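Local coordinates for putative electron transport related protein (Corynebacterium diphtheriae, PDB 4PQ1) that probably works as a thioredoxin-like thiol-disulfide oxidoreductase of the DsbF type, passing electrons through a CxxC disulfide, at residues E144-A147 / Q148-I151. Sequence-based numbering, arbitrary orientation.
Sequences EVTA and QDLI
A capping box, built by T146 and D149, starts the C-terminal helix 147-156. T146, the N-cap, turns its OG1 into the first turn of the helix: with chi1 at 64° the hydroxyl sits between its own backbone N and carbonyl carbon, where it accepts from D149 N at 3.2 Å and, weakly, from Q148 N at 3.4 Å. In return, D149 OD2 takes the backbone N-H of T146 at 2.8 Å in a nearly straight bond (166°); the N-H comes to OD2 from the anti side, 29° out of the carboxylate plane. T146 OG1 also gives a weak bond to the same OD2, 3.3 Å long, and a salt bridge from R143 gives this oxygen a further partner, which would be expected to favour the charged carboxylate. Within the helix, I151 N bonds to A147 O at 2.9 Å. Beside the box, V145 CG2 meets L150 CD1 at 3.9 Å, the two side chains crossing at about a right angle; L150 also packs on L66 and V69 of helix 63-73 and on T128 and V130 of strand 127-131. Such reciprocal side-chain-to-backbone bonding is typical of a capping box at a helix N-terminus, here that of the last helix of a thioredoxin-like fold.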
ATOM      1  N   GLU A 144       1.844   9.581   6.645  1.00 20.74           N
ATOM      2  CA  GLU A 144       2.817   9.727   5.585  1.00 20.17           C
ATOM      3  C   GLU A 144       4.136   9.046   6.000  1.00 23.86           C
ATOM      4  O   GLU A 144       4.527   9.100   7.177  1.00 20.18           O
ATOM      5  CB  GLU A 144       3.037  11.216   5.296  1.00 20.10           C
ATOM      6  CG  GLU A 144       3.995  11.497   4.162  1.00 23.39           C
ATOM      7  CD  GLU A 144       4.082  12.990   3.811  1.00 32.77           C
ATOM      8  OE1 GLU A 144       4.910  13.322   2.928  1.00 26.23           O
ATOM      9  OE2 GLU A 144       3.343  13.813   4.422  1.00 17.03           O
ATOM     10  N   VAL A 145       4.809   8.403   5.047  1.00 24.66           N
ATOM     11  CA  VAL A 145       6.089   7.755   5.321  1.00 23.91           C
ATOM     12  C   VAL A 145       7.189   8.320   4.433  1.00 31.56           C
ATOM     13  O   VAL A 145       6.904   8.827   3.350  1.00 24.16           O
ATOM     14  CB  VAL A 145       6.032   6.229   5.088  1.00 27.59           C
ATOM     15  CG1 VAL A 145       5.273   5.542   6.202  1.00 27.19           C
ATOM     16  CG2 VAL A 145       5.422   5.902   3.720  1.00 24.20           C
ATOM     17  N   THR A 146       8.440   8.215   4.891  1.00 29.70           N
ATOM     18  CA  THR A 146       9.604   8.426   4.034  1.00 26.35           C
ATOM     19  C   THR A 146      10.059   7.109   3.441  1.00 30.63           C
ATOM     20  O   THR A 146       9.631   6.035   3.875  1.00 29.31           O
ATOM     21  CB  THR A 146      10.812   9.019   4.785  1.00 31.75           C
ATOM     22  OG1 THR A 146      11.252   8.090   5.780  1.00 31.10           O
ATOM     23  CG2 THR A 146      10.465  10.330   5.439  1.00 29.66           C
ATOM     24  N   ALA A 147      10.960   7.188   2.470  1.00 27.57           N
ATOM     25  CA  ALA A 147      11.479   5.984   1.844  1.00 31.25           C
ATOM     26  C   ALA A 147      12.269   5.132   2.857  1.00 30.97           C
ATOM     27  O   ALA A 147      12.300   3.906   2.756  1.00 29.79           O
ATOM     28  CB  ALA A 147      12.337   6.343   0.650  1.00 29.04           C
ATOM     29  N   GLN A 148      12.860   5.783   3.855  1.00 26.10           N
ATOM     30  CA  GLN A 148      13.702   5.088   4.819  1.00 30.61           C
ATOM     31  C   GLN A 148      12.846   4.387   5.894  1.00 37.94           C
ATOM     32  O   GLN A 148      13.262   3.359   6.452  1.00 30.87           O
ATOM     33  CB  GLN A 148      14.706   6.065   5.444  1.00 28.44           C
ATOM     34  CG  GLN A 148      15.955   5.417   6.067  1.00 49.75           C
ATOM     35  CD  GLN A 148      16.612   4.369   5.172  1.00 42.85           C
ATOM     36  OE1 GLN A 148      16.424   3.168   5.366  1.00 46.29           O
ATOM     37  NE2 GLN A 148      17.388   4.821   4.193  1.00 41.59           N
ATOM     38  N   ASP A 149      11.660   4.938   6.178  1.00 33.53           N
ATOM     39  CA  ASP A 149      10.659   4.250   7.005  1.00 27.38           C
ATOM     40  C   ASP A 149      10.458   2.847   6.463  1.00 26.03           C
ATOM     41  O   ASP A 149      10.557   1.853   7.185  1.00 34.44           O
ATOM     42  CB  ASP A 149       9.304   4.978   6.998  1.00 31.02           C
ATOM     43  CG  ASP A 149       9.268   6.212   7.890  1.00 36.77           C
ATOM     44  OD1 ASP A 149       9.862   6.196   8.993  1.00 30.09           O
ATOM     45  OD2 ASP A 149       8.605   7.202   7.484  1.00 35.26           O
ATOM     46  N   LEU A 150      10.199   2.785   5.163  1.00 26.55           N
ATOM     47  CA  LEU A 150       9.845   1.547   4.500  1.00 26.74           C
ATOM     48  C   LEU A 150      11.045   0.658   4.300  1.00 29.95           C
ATOM     49  O   LEU A 150      10.966  -0.540   4.535  1.00 24.22           O
ATOM     50  CB  LEU A 150       9.191   1.837   3.161  1.00 25.35           C
ATOM     51  CG  LEU A 150       7.950   2.714   3.316  1.00 26.92           C
ATOM     52  CD1 LEU A 150       7.335   3.004   1.963  1.00 32.02           C
ATOM     53  CD2 LEU A 150       6.943   2.039   4.221  1.00 19.58           C
ATOM     54  N   ILE A 151      12.153   1.245   3.868  1.00 27.98           N
ATOM     55  CA  ILE A 151      13.358   0.477   3.611  1.00 29.27           C
ATOM     56  C   ILE A 151      13.838  -0.253   4.876  1.00 27.81           C
ATOM     57  O   ILE A 151      14.228  -1.402   4.813  1.00 27.23           O
ATOM     58  CB  ILE A 151      14.484   1.377   3.043  1.00 29.21           C
ATOM     59  CG1 ILE A 151      14.261   1.600   1.546  1.00 26.24           C
ATOM     60  CG2 ILE A 151      15.857   0.734   3.257  1.00 35.67           C
ATOM     61  CD1 ILE A 151      15.154   2.656   0.957  1.00 34.34           C
TER